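D-alanyl transferase DltD (Enterococcus faecium TX0133A04, PDB 6PFX) probably transfers D-alanine to lipoteichoic acid in the cell wall of this Gram-positive bacterium, as a membrane-associated member of the SGNH-hydrolase clan. Local coordinates at residues S17-N22 against G73-Q78; S52-S57 against K211-Q216; Q164-K167 against L171-P174; L277-L282 against V289-P294. All blocks are in the same frame, centred on the assembly; numbering follows the deposited sequence.

How the contacts relate
The four contacts lie in one chain built round a five-stranded parallel sheet. Contacts 1 and 4 are central: their centres are about 17 Å apart, with nearest atoms about 6 Å apart. Contact 1 adjoins the probable active site, because Pro75 touches Ser46, which with His348 and Asp345 has the geometry of a catalytic triad. Contact 4 packs helix 271-284 on strand 288-293 of that sheet. Contacts 1 and 2 alternate along the chain, and their centres are about 23 Å apart. Contact 3 falls in sequence between the two halves of contact 2, yet their centres are about 50 Å apart, on opposite sides of the chain's centre.

Contact 1 of 4, residues S17-N22 against G73-Q78; sequences SSMSVN and GAPGTQ
Met19 lies with its side chain along Gly73 O, and its terminal methyl CE alone goes on to Ala74 and Pro75. CE sits 3.0 Å from Gly73 O, a very close approach for a methyl group, while CG of the same side chain is 3.3 Å from Gly73 O. The carbonyl oxygen is thus buried against carbon and has no hydrogen-bond partner in the model. The chain runs extended through chi2 and then bends at chi3 (53°), which brings CE against the loop, 3.6 Å from Ala74 CA. A flexible, unbranched methionine suits this narrow approach, and glycine and alanine keep the receiving backbone slim.

Packing thins toward Pro75, whose CD is 4.3 Å from Met19 CE and whose ring belongs to an exposed residue. Beyond it, Gly76 takes a positive phi (91°) in the type II turn from Ala74 to Thr77, a conformation that glycine readily adopts. Thr77 OG1 accepts a hydrogen bond from Ala74 N at 2.9 Å, tying the turn together.

Met19 follows helix 9-18, in the short link before helix 21-24, whereas 73-78 links strand 68-71 to helix 79-89. Helix 114-120 flanks the loop through Tyr120, and Pro75 touches Ser46 of the probable catalytic triad.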
loop_
_atom_site.group_PDB
_atom_site.type_symbol
_atom_site.label_atom_id
_atom_site.label_comp_id
_atom_site.label_asym_id
_atom_site.label_seq_id
_atom_site.Cartn_x
_atom_site.Cartn_y
_atom_site.Cartn_z
ATOM N N SER A 17 -5.151 3.326 13.490
ATOM C CA SER A 17 -4.509 2.021 13.532
ATOM C C SER A 17 -5.485 0.874 13.333
ATOM O O SER A 17 -5.070 -0.289 13.403
ATOM C CB SER A 17 -3.769 1.839 14.864
ATOM O OG SER A 17 -4.670 1.884 15.958
ATOM N N SER A 18 -6.757 1.161 13.047
ATOM C CA SER A 18 -7.761 0.109 12.983
ATOM C C SER A 18 -7.702 -0.694 11.689
ATOM O O SER A 18 -8.048 -1.881 11.689
ATOM C CB SER A 18 -9.160 0.720 13.081
ATOM O OG SER A 18 -9.438 1.519 11.938
ATOM N N MET A 19 -7.302 -0.064 10.582
ATOM C CA MET A 19 -7.420 -0.675 9.254
ATOM C C MET A 19 -8.857 -1.128 8.985
ATOM O O MET A 19 -9.110 -2.038 8.196
ATOM C CB MET A 19 -6.385 -1.793 9.068
ATOM C CG MET A 19 -4.938 -1.275 9.102
ATOM S SD MET A 19 -3.638 -2.501 9.308
ATOM C CE MET A 19 -4.015 -3.658 7.992
ATOM N N SER A 20 -9.818 -0.466 9.626
ATOM C CA SER A 20 -11.220 -0.825 9.460
ATOM C C SER A 20 -11.664 -0.586 8.023
ATOM O O SER A 20 -11.446 0.491 7.464
ATOM C CB SER A 20 -12.075 0.020 10.405
ATOM O OG SER A 20 -13.347 0.289 9.840
ATOM N N VAL A 21 -12.306 -1.594 7.429
ATOM C CA VAL A 21 -12.770 -1.466 6.050
ATOM C C VAL A 21 -13.700 -0.269 5.882
ATOM O O VAL A 21 -13.675 0.400 4.841
ATOM C CB VAL A 21 -13.407 -2.790 5.584
ATOM C CG1 VAL A 21 -13.965 -2.639 4.198
ATOM C CG2 VAL A 21 -12.379 -3.902 5.625
ATOM N N ASN A 22 -14.506 0.044 6.903
ATOM C CA ASN A 22 -15.402 1.192 6.815
ATOM C C ASN A 22 -14.642 2.515 6.813
ATOM O O ASN A 22 -15.114 3.496 6.227
ATOM C CB ASN A 22 -16.396 1.187 7.978
ATOM C CG ASN A 22 -17.460 0.122 7.836
ATOM O OD1 ASN A 22 -17.889 -0.203 6.729
ATOM N ND2 ASN A 22 -17.891 -0.434 8.962
ATOM N N GLY A 73 -3.428 0.639 4.398
ATOM C CA GLY A 73 -3.479 -0.673 3.798
ATOM C C GLY A 73 -4.221 -1.684 4.671
ATOM O O GLY A 73 -4.369 -1.489 5.878
ATOM N N ALA A 74 -4.668 -2.764 4.033
ATOM C CA ALA A 74 -5.362 -3.861 4.700
ATOM C C ALA A 74 -5.212 -5.101 3.827
ATOM O O ALA A 74 -4.689 -5.022 2.711
ATOM C CB ALA A 74 -6.844 -3.524 4.933
ATOM N N PRO A 75 -5.624 -6.273 4.308
ATOM C CA PRO A 75 -5.417 -7.482 3.492
ATOM C C PRO A 75 -6.137 -7.368 2.159
ATOM O O PRO A 75 -7.357 -7.202 2.100
ATOM C CB PRO A 75 -5.980 -8.609 4.366
ATOM C CG PRO A 75 -5.835 -8.102 5.747
ATOM C CD PRO A 75 -6.123 -6.611 5.655
ATOM N N GLY A 76 -5.365 -7.421 1.083
ATOM C CA GLY A 76 -5.913 -7.358 -0.251
ATOM C C GLY A 76 -6.039 -5.974 -0.853
ATOM O O GLY A 76 -6.523 -5.863 -1.986
ATOM N N THR A 77 -5.625 -4.917 -0.151
ATOM C CA THR A 77 -5.595 -3.592 -0.764
ATOM C C THR A 77 -4.363 -3.500 -1.665
ATOM O O THR A 77 -3.236 -3.690 -1.195
ATOM C CB THR A 77 -5.580 -2.457 0.262
ATOM O OG1 THR A 77 -4.440 -2.563 1.119
ATOM C CG2 THR A 77 -6.851 -2.475 1.092
ATOM N N GLN A 78 -4.583 -3.252 -2.960
ATOM C CA GLN A 78 -3.507 -3.046 -3.930
ATOM C C GLN A 78 -3.636 -1.644 -4.527
ATOM O O GLN A 78 -4.268 -0.771 -3.923
ATOM C CB GLN A 78 -3.517 -4.154 -4.992
ATOM C CG GLN A 78 -3.534 -5.557 -4.377
ATOM C CD GLN A 78 -3.201 -6.733 -5.321
ATOM O OE1 GLN A 78 -3.195 -7.886 -4.873
ATOM N NE2 GLN A 78 -2.926 -6.463 -6.600
#

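Contact 2 of 4, residues S52-S57 against K211-Q216; sequences SPFHPS and KRLPKQ
Two flat groups frame Pro53: the Arg212 guanidinium and the Phe54 ring. Pro53 CG lies over one face of the guanidinium, 4.0 Å from Arg212 NH1, while Pro53 CB stands 4.0 Å above the centre of the Phe54 ring. Leu213 CD2 approaches that ring obliquely, 4.3 Å from Phe54 CE1. In the adjoining turn, Pro56 CD covers one face of the His55 imidazole near its rim, and Ser57 CA lies at the imidazole edge. His55 ND1 caps helix 56-62 by accepting from Ser57 N, although the donor is tilted 24° from the ring plane.

The tighter apolar contact belongs to Leu213, whose CD2 is 3.6 Å from Pro53 CB. Its CD1 comes within 3.4 Å of Pro53 O, a buried oxygen with no partner in the model. Proline suits the second place of the type I turn from Ser52 to His55, where its ring-fixed phi (-59°) is the one required, and its compact ring can meet both leucine and arginine. Arg212 bends at chi3 (69°), laying its end across the proline; NH1 also forms a salt bridge with Glu209.

Helix 219-233 packs on Phe54, Arg212 and Leu213, helix 351-365 touches Phe54 through Trp351 and Trp354, and Leu213 extends over helix 56-62.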
loop_
_atom_site.group_PDB
_atom_site.type_symbol
_atom_site.label_atom_id
_atom_site.label_comp_id
_atom_site.label_asym_id
_atom_site.label_seq_id
_atom_site.Cartn_x
_atom_site.Cartn_y
_atom_site.Cartn_z
ATOM N N SER A 52 4.477 -5.088 16.381
ATOM C CA SER A 52 5.573 -5.593 17.190
ATOM C C SER A 52 6.255 -4.345 17.737
ATOM O O SER A 52 5.866 -3.220 17.384
ATOM C CB SER A 52 6.560 -6.375 16.340
ATOM O OG SER A 52 7.363 -5.504 15.563
ATOM N N PRO A 53 7.287 -4.484 18.568
ATOM C CA PRO A 53 7.980 -3.282 19.060
ATOM C C PRO A 53 8.564 -2.409 17.956
ATOM O O PRO A 53 8.839 -1.230 18.218
ATOM C CB PRO A 53 9.067 -3.850 19.987
ATOM C CG PRO A 53 8.529 -5.192 20.410
ATOM C CD PRO A 53 7.790 -5.717 19.201
ATOM N N PHE A 54 8.714 -2.930 16.727
ATOM C CA PHE A 54 9.403 -2.238 15.632
ATOM C C PHE A 54 8.469 -1.677 14.576
ATOM O O PHE A 54 8.931 -0.991 13.657
ATOM C CB PHE A 54 10.453 -3.176 15.018
ATOM C CG PHE A 54 11.256 -3.851 16.069
ATOM C CD1 PHE A 54 12.241 -3.155 16.752
ATOM C CD2 PHE A 54 10.940 -5.132 16.473
ATOM C CE1 PHE A 54 12.934 -3.739 17.788
ATOM C CE2 PHE A 54 11.645 -5.735 17.508
ATOM C CZ PHE A 54 12.635 -5.036 18.168
ATOM N N HIS A 55 7.177 -1.916 14.711
ATOM C CA HIS A 55 6.181 -1.356 13.812
ATOM C C HIS A 55 6.198 0.169 13.859
ATOM O O HIS A 55 6.455 0.760 14.914
ATOM C CB HIS A 55 4.838 -1.909 14.289
ATOM C CG HIS A 55 3.673 -1.488 13.467
ATOM N ND1 HIS A 55 3.090 -0.246 13.587
ATOM C CD2 HIS A 55 2.961 -2.152 12.529
ATOM C CE1 HIS A 55 2.075 -0.157 12.749
ATOM N NE2 HIS A 55 1.980 -1.298 12.089
ATOM N N PRO A 56 5.945 0.835 12.722
ATOM C CA PRO A 56 6.047 2.305 12.688
ATOM C C PRO A 56 5.214 3.025 13.732
ATOM O O PRO A 56 5.623 4.085 14.222
ATOM C CB PRO A 56 5.576 2.669 11.268
ATOM C CG PRO A 56 5.766 1.425 10.459
ATOM C CD PRO A 56 5.633 0.256 11.404
ATOM N N SER A 57 4.032 2.508 14.060
ATOM C CA SER A 57 3.202 3.195 15.038
ATOM C C SER A 57 3.776 3.060 16.443
ATOM O O SER A 57 3.642 3.984 17.255
ATOM C CB SER A 57 1.783 2.631 15.005
ATOM O OG SER A 57 1.186 2.782 13.723
ATOM N N LYS A 211 6.274 -0.758 25.593
ATOM C CA LYS A 211 6.955 -0.970 26.866
ATOM C C LYS A 211 8.164 -1.890 26.747
ATOM O O LYS A 211 8.987 -1.947 27.669
ATOM C CB LYS A 211 5.979 -1.577 27.875
ATOM C CG LYS A 211 4.816 -0.676 28.248
ATOM C CD LYS A 211 3.883 -1.381 29.225
ATOM C CE LYS A 211 2.715 -0.496 29.621
ATOM N NZ LYS A 211 1.769 -1.212 30.526
ATOM N N ARG A 212 8.288 -2.622 25.643
ATOM C CA ARG A 212 9.405 -3.541 25.467
ATOM C C ARG A 212 10.651 -2.851 24.940
ATOM O O ARG A 212 11.718 -3.470 24.926
ATOM C CB ARG A 212 8.978 -4.672 24.534
ATOM C CG ARG A 212 7.680 -5.325 24.985
ATOM C CD ARG A 212 7.172 -6.300 23.962
ATOM N NE ARG A 212 8.039 -7.466 23.866
ATOM C CZ ARG A 212 7.869 -8.449 22.991
ATOM N NH1 ARG A 212 6.868 -8.402 22.125
ATOM N NH2 ARG A 212 8.706 -9.475 22.979
ATOM N N LEU A 213 10.559 -1.583 24.576
ATOM C CA LEU A 213 11.642 -0.871 23.921
ATOM C C LEU A 213 12.489 -0.093 24.918
ATOM O O LEU A 213 12.020 0.279 25.997
ATOM C CB LEU A 213 11.053 0.121 22.921
ATOM C CG LEU A 213 10.322 -0.502 21.733
ATOM C CD1 LEU A 213 9.539 0.550 20.972
ATOM C CD2 LEU A 213 11.328 -1.218 20.827
ATOM N N PRO A 214 13.740 0.207 24.565
ATOM C CA PRO A 214 14.570 1.042 25.444
ATOM C C PRO A 214 14.060 2.474 25.492
ATOM O O PRO A 214 13.494 2.984 24.522
ATOM C CB PRO A 214 15.957 0.995 24.786
ATOM C CG PRO A 214 15.897 -0.108 23.785
ATOM C CD PRO A 214 14.471 -0.219 23.358
ATOM N N LYS A 215 14.298 3.129 26.638
ATOM C CA LYS A 215 13.858 4.508 26.820
ATOM C C LYS A 215 14.424 5.417 25.737
ATOM O O LYS A 215 13.742 6.332 25.258
ATOM C CB LYS A 215 14.321 5.036 28.181
ATOM C CG LYS A 215 13.599 4.477 29.393
ATOM C CD LYS A 215 14.117 5.152 30.668
ATOM C CE LYS A 215 13.428 4.632 31.923
ATOM N NZ LYS A 215 13.948 5.293 33.161
ATOM N N GLN A 216 15.682 5.203 25.370
ATOM C CA GLN A 216 16.354 6.002 24.361
ATOM C C GLN A 216 16.511 5.176 23.096
ATOM O O GLN A 216 16.863 3.994 23.151
ATOM C CB GLN A 216 17.736 6.433 24.846
ATOM C CG GLN A 216 17.706 7.234 26.130
ATOM C CD GLN A 216 17.030 8.582 25.960
ATOM O OE1 GLN A 216 17.109 9.207 24.899
ATOM N NE2 GLN A 216 16.361 9.040 27.014
#

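Contact 3 of 4, residues Q164-K167 against L171-P174; sequences QTIK and LPLP
Pro172 packs against Ile166 and Thr165, and these three residues account for most of the surface buried here. The proline ring offers its CG and CD corner to the longer branch of the isoleucine: Pro172 CG lies 3.5 Å from Ile166 CG1, and the end methyl, Ile166 CD1, is 3.7 Å from the same Pro172 CG. The two side chains meet at a slant. With chi1 at -64°, Ile166 CG1 stands opposite its own carbonyl carbon, and chi2 (168°) carries CD1 on past the CG corner of the ring. Isoleucine fits because its longer branch, CG1 and CD1, lays two carbons against the ring, while the rigid proline presents that ring without a flexible side chain to order.

Thr165 adds a looser contact nearer the surface. Its methyl, CG2, is 4.1 Å from Pro172 N and 4.2 Å from Leu171 C, and therefore rests against the backbone where the returning chain enters the proline. Its hydroxyl has a different task, with OG1 hydrogen-bonded to Ala161 O one turn earlier in the helix. Threonine thus serves two surroundings, its methyl touching the loop, its hydroxyl bonded within its own helix. No hydrogen bond crosses between the segments.

This packing folds the link to helix 174-177 back on the last turn of helix 157-167. Ile166 also touches Ala144 of helix 138-147 and Met133, while Arg141 NH2 hydrogen-bonds to Lys167 O.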
loop_
_atom_site.group_PDB
_atom_site.type_symbol
_atom_site.label_atom_id
_atom_site.label_comp_id
_atom_site.label_asym_id
_atom_site.label_seq_id
_atom_site.Cartn_x
_atom_site.Cartn_y
_atom_site.Cartn_z
ATOM N N GLN A 164 -18.416 4.461 -19.506
ATOM C CA GLN A 164 -18.215 4.332 -20.949
ATOM C C GLN A 164 -17.926 5.684 -21.608
ATOM O O GLN A 164 -17.105 5.776 -22.528
ATOM C CB GLN A 164 -19.432 3.663 -21.592
ATOM C CG GLN A 164 -19.629 2.192 -21.220
ATOM C CD GLN A 164 -18.579 1.275 -21.827
ATOM O OE1 GLN A 164 -17.643 1.727 -22.491
ATOM N NE2 GLN A 164 -18.730 -0.025 -21.596
ATOM N N THR A 165 -18.597 6.746 -21.159
ATOM C CA THR A 165 -18.321 8.086 -21.676
ATOM C C THR A 165 -16.878 8.497 -21.400
ATOM O O THR A 165 -16.180 9.000 -22.290
ATOM C CB THR A 165 -19.307 9.063 -21.031
ATOM O OG1 THR A 165 -20.645 8.705 -21.409
ATOM C CG2 THR A 165 -19.035 10.486 -21.451
ATOM N N ILE A 166 -16.417 8.288 -20.164
ATOM C CA ILE A 166 -15.053 8.643 -19.784
ATOM C C ILE A 166 -14.037 7.799 -20.540
ATOM O O ILE A 166 -12.992 8.297 -20.977
ATOM C CB ILE A 166 -14.883 8.516 -18.254
ATOM C CG1 ILE A 166 -15.788 9.534 -17.567
ATOM C CG2 ILE A 166 -13.415 8.652 -17.900
ATOM C CD1 ILE A 166 -15.947 9.326 -16.074
ATOM N N LYS A 167 -14.318 6.506 -20.695
ATOM C CA LYS A 167 -13.409 5.637 -21.434
ATOM C C LYS A 167 -13.161 6.166 -22.840
ATOM O O LYS A 167 -12.039 6.080 -23.356
ATOM C CB LYS A 167 -13.986 4.225 -21.485
ATOM C CG LYS A 167 -13.192 3.257 -22.339
ATOM C CD LYS A 167 -13.716 1.849 -22.155
ATOM C CE LYS A 167 -13.046 0.888 -23.121
ATOM N NZ LYS A 167 -13.364 -0.529 -22.799
ATOM N N LEU A 171 -15.999 14.079 -21.199
ATOM C CA LEU A 171 -16.429 14.431 -19.858
ATOM C C LEU A 171 -17.928 14.201 -19.731
ATOM O O LEU A 171 -18.696 14.678 -20.572
ATOM C CB LEU A 171 -16.091 15.888 -19.595
ATOM C CG LEU A 171 -16.193 16.362 -18.151
ATOM C CD1 LEU A 171 -15.174 15.705 -17.241
ATOM C CD2 LEU A 171 -16.033 17.876 -18.152
ATOM N N PRO A 172 -18.377 13.457 -18.721
ATOM C CA PRO A 172 -19.822 13.265 -18.543
ATOM C C PRO A 172 -20.536 14.595 -18.338
ATOM O O PRO A 172 -20.027 15.504 -17.680
ATOM C CB PRO A 172 -19.910 12.388 -17.286
ATOM C CG PRO A 172 -18.592 11.670 -17.242
ATOM C CD PRO A 172 -17.590 12.671 -17.748
ATOM N N LEU A 173 -21.735 14.704 -18.892
ATOM C CA LEU A 173 -22.511 15.917 -18.688
ATOM C C LEU A 173 -22.938 16.050 -17.225
ATOM O O LEU A 173 -23.171 15.052 -16.538
ATOM C CB LEU A 173 -23.759 15.889 -19.560
ATOM C CG LEU A 173 -23.553 16.017 -21.066
ATOM C CD1 LEU A 173 -24.857 15.780 -21.815
ATOM C CD2 LEU A 173 -22.995 17.400 -21.385
ATOM N N PRO A 174 -23.067 17.282 -16.729
ATOM C CA PRO A 174 -23.589 17.448 -15.362
ATOM C C PRO A 174 -24.930 16.772 -15.165
ATOM O O PRO A 174 -25.191 16.205 -14.095
ATOM C CB PRO A 174 -23.676 18.975 -15.200
ATOM C CG PRO A 174 -22.669 19.504 -16.171
ATOM C CD PRO A 174 -22.658 18.563 -17.334
#

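Contact 4 of 4, residues L277-L282 against V289-P294; sequences LVLDQL and VLFIIP
Leu279 and Leu282 bring helix 271-284 onto Phe291 and Val289 of the central sheet. The aliphatic-aromatic contacts converge on the far end of the phenylalanine ring. Leu279 CD2 is 3.6 Å from Phe291 CZ, and Leu282 CD1 is 4.0 Å from Phe291 CZ; both methyls approach the ring obliquely. Phe291 reaches across the gap between strand and helix, with Leu282 coming to meet it from the opposite direction. On the strand itself, Val289 CG1 lies 3.5 Å above one face of the ring, offset toward the rim, and helps to support it.

The purely aliphatic contact joins Leu282 CD2 to Val289 CG2 at 3.9 Å, their side chains crossing at about a right angle. Valine suffices here, where helix and strand backbones are nearer, whereas phenylalanine has the length needed farther along the strand. Leu282 uses its fork to meet both, CD1 touching Phe291 as well as Val289, while Leu279 reaches the ring with CD2.

Backbone bonding belongs to each element separately: Leu282 N hydrogen-bonds to Val278 O in the helix, while Leu290 and Phe291 pair with neighbouring strands. The axes run nearly antiparallel, at 159° and 11.9 Å apart, as befits a helix leading into the next strand of an alpha/beta fold. With only hydrocarbon surfaces meeting, the buried interface depends on shape and exclusion of water, with no directional bond between the segments.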
loop_
_atom_site.group_PDB
_atom_site.type_symbol
_atom_site.label_atom_id
_atom_site.label_comp_id
_atom_site.label_asym_id
_atom_site.label_seq_id
_atom_site.Cartn_x
_atom_site.Cartn_y
_atom_site.Cartn_z
ATOM N N LEU A 277 -1.697 4.898 -11.509
ATOM C CA LEU A 277 -2.733 5.776 -10.979
ATOM C C LEU A 277 -2.286 6.403 -9.667
ATOM O O LEU A 277 -2.446 7.609 -9.457
ATOM C CB LEU A 277 -4.020 4.989 -10.750
ATOM C CG LEU A 277 -4.788 4.517 -11.973
ATOM C CD1 LEU A 277 -5.934 3.608 -11.578
ATOM C CD2 LEU A 277 -5.361 5.727 -12.677
ATOM N N VAL A 278 -1.742 5.587 -8.760
ATOM C CA VAL A 278 -1.202 6.096 -7.503
ATOM C C VAL A 278 -0.165 7.179 -7.755
ATOM O O VAL A 278 -0.201 8.236 -7.124
ATOM C CB VAL A 278 -0.606 4.931 -6.691
ATOM C CG1 VAL A 278 0.203 5.429 -5.537
ATOM C CG2 VAL A 278 -1.715 3.958 -6.248
ATOM N N LEU A 279 0.795 6.924 -8.650
ATOM C CA LEU A 279 1.835 7.908 -8.951
ATOM C C LEU A 279 1.249 9.193 -9.530
ATOM O O LEU A 279 1.698 10.298 -9.196
ATOM C CB LEU A 279 2.842 7.290 -9.918
ATOM C CG LEU A 279 3.570 6.042 -9.414
ATOM C CD1 LEU A 279 4.709 5.680 -10.376
ATOM C CD2 LEU A 279 4.097 6.264 -7.999
ATOM N N ASP A 280 0.259 9.064 -10.411
ATOM C CA ASP A 280 -0.411 10.229 -10.976
ATOM C C ASP A 280 -0.965 11.114 -9.870
ATOM O O ASP A 280 -0.754 12.333 -9.869
ATOM C CB ASP A 280 -1.507 9.714 -11.912
ATOM C CG ASP A 280 -2.130 10.795 -12.780
ATOM O OD1 ASP A 280 -3.092 11.443 -12.315
ATOM O OD2 ASP A 280 -1.680 10.963 -13.938
ATOM N N GLN A 281 -1.661 10.518 -8.907
ATOM C CA GLN A 281 -2.279 11.309 -7.853
ATOM C C GLN A 281 -1.245 11.854 -6.874
ATOM O O GLN A 281 -1.365 12.994 -6.422
ATOM C CB GLN A 281 -3.358 10.491 -7.148
ATOM C CG GLN A 281 -4.234 11.281 -6.191
ATOM C CD GLN A 281 -5.146 12.281 -6.890
ATOM O OE1 GLN A 281 -5.333 12.228 -8.098
ATOM N NE2 GLN A 281 -5.710 13.204 -6.122
ATOM N N LEU A 282 -0.224 11.063 -6.532
ATOM C CA LEU A 282 0.828 11.554 -5.650
ATOM C C LEU A 282 1.512 12.755 -6.271
ATOM O O LEU A 282 1.773 13.756 -5.595
ATOM C CB LEU A 282 1.838 10.443 -5.374
ATOM C CG LEU A 282 1.282 9.348 -4.478
ATOM C CD1 LEU A 282 2.220 8.143 -4.577
ATOM C CD2 LEU A 282 1.195 9.754 -3.056
ATOM N N VAL A 289 7.224 11.224 -1.152
ATOM C CA VAL A 289 6.898 9.840 -0.838
ATOM C C VAL A 289 8.176 9.060 -0.578
ATOM O O VAL A 289 9.177 9.235 -1.282
ATOM C CB VAL A 289 6.115 9.152 -1.987
ATOM C CG1 VAL A 289 5.516 7.818 -1.529
ATOM C CG2 VAL A 289 5.044 10.045 -2.566
ATOM N N LEU A 290 8.131 8.190 0.433
ATOM C CA LEU A 290 9.106 7.121 0.625
ATOM C C LEU A 290 8.437 5.801 0.248
ATOM O O LEU A 290 7.449 5.396 0.878
ATOM C CB LEU A 290 9.610 7.063 2.071
ATOM C CG LEU A 290 10.465 5.843 2.457
ATOM C CD1 LEU A 290 11.795 5.794 1.691
ATOM C CD2 LEU A 290 10.727 5.790 3.978
ATOM N N PHE A 291 8.959 5.148 -0.788
ATOM C CA PHE A 291 8.506 3.824 -1.190
ATOM C C PHE A 291 9.419 2.779 -0.563
ATOM O O PHE A 291 10.634 2.976 -0.487
ATOM C CB PHE A 291 8.522 3.665 -2.715
ATOM C CG PHE A 291 7.545 4.568 -3.425
ATOM C CD1 PHE A 291 6.228 4.181 -3.591
ATOM C CD2 PHE A 291 7.944 5.802 -3.921
ATOM C CE1 PHE A 291 5.310 5.007 -4.236
ATOM C CE2 PHE A 291 7.027 6.644 -4.566
ATOM C CZ PHE A 291 5.714 6.237 -4.728
ATOM N N ILE A 292 8.821 1.687 -0.087
ATOM C CA ILE A 292 9.535 0.565 0.530
ATOM C C ILE A 292 9.194 -0.694 -0.255
ATOM O O ILE A 292 8.012 -0.990 -0.472
ATOM C CB ILE A 292 9.162 0.419 2.024
ATOM C CG1 ILE A 292 9.474 1.734 2.750
ATOM C CG2 ILE A 292 9.872 -0.796 2.657
ATOM C CD1 ILE A 292 8.932 1.851 4.165
ATOM N N ILE A 293 10.228 -1.439 -0.662
ATOM C CA ILE A 293 10.073 -2.685 -1.406
ATOM C C ILE A 293 10.641 -3.803 -0.545
ATOM O O ILE A 293 11.866 -3.873 -0.359
ATOM C CB ILE A 293 10.843 -2.663 -2.729
ATOM C CG1 ILE A 293 10.480 -1.428 -3.547
ATOM C CG2 ILE A 293 10.475 -3.911 -3.514
ATOM C CD1 ILE A 293 11.259 -1.263 -4.850
ATOM N N PRO A 294 9.803 -4.660 0.024
ATOM C CA PRO A 294 10.299 -5.722 0.899
ATOM C C PRO A 294 10.813 -6.896 0.095
ATOM O O PRO A 294 10.408 -7.106 -1.057
ATOM C CB PRO A 294 9.047 -6.147 1.677
ATOM C CG PRO A 294 7.943 -5.935 0.649
ATOM C CD PRO A 294 8.330 -4.611 0.002
#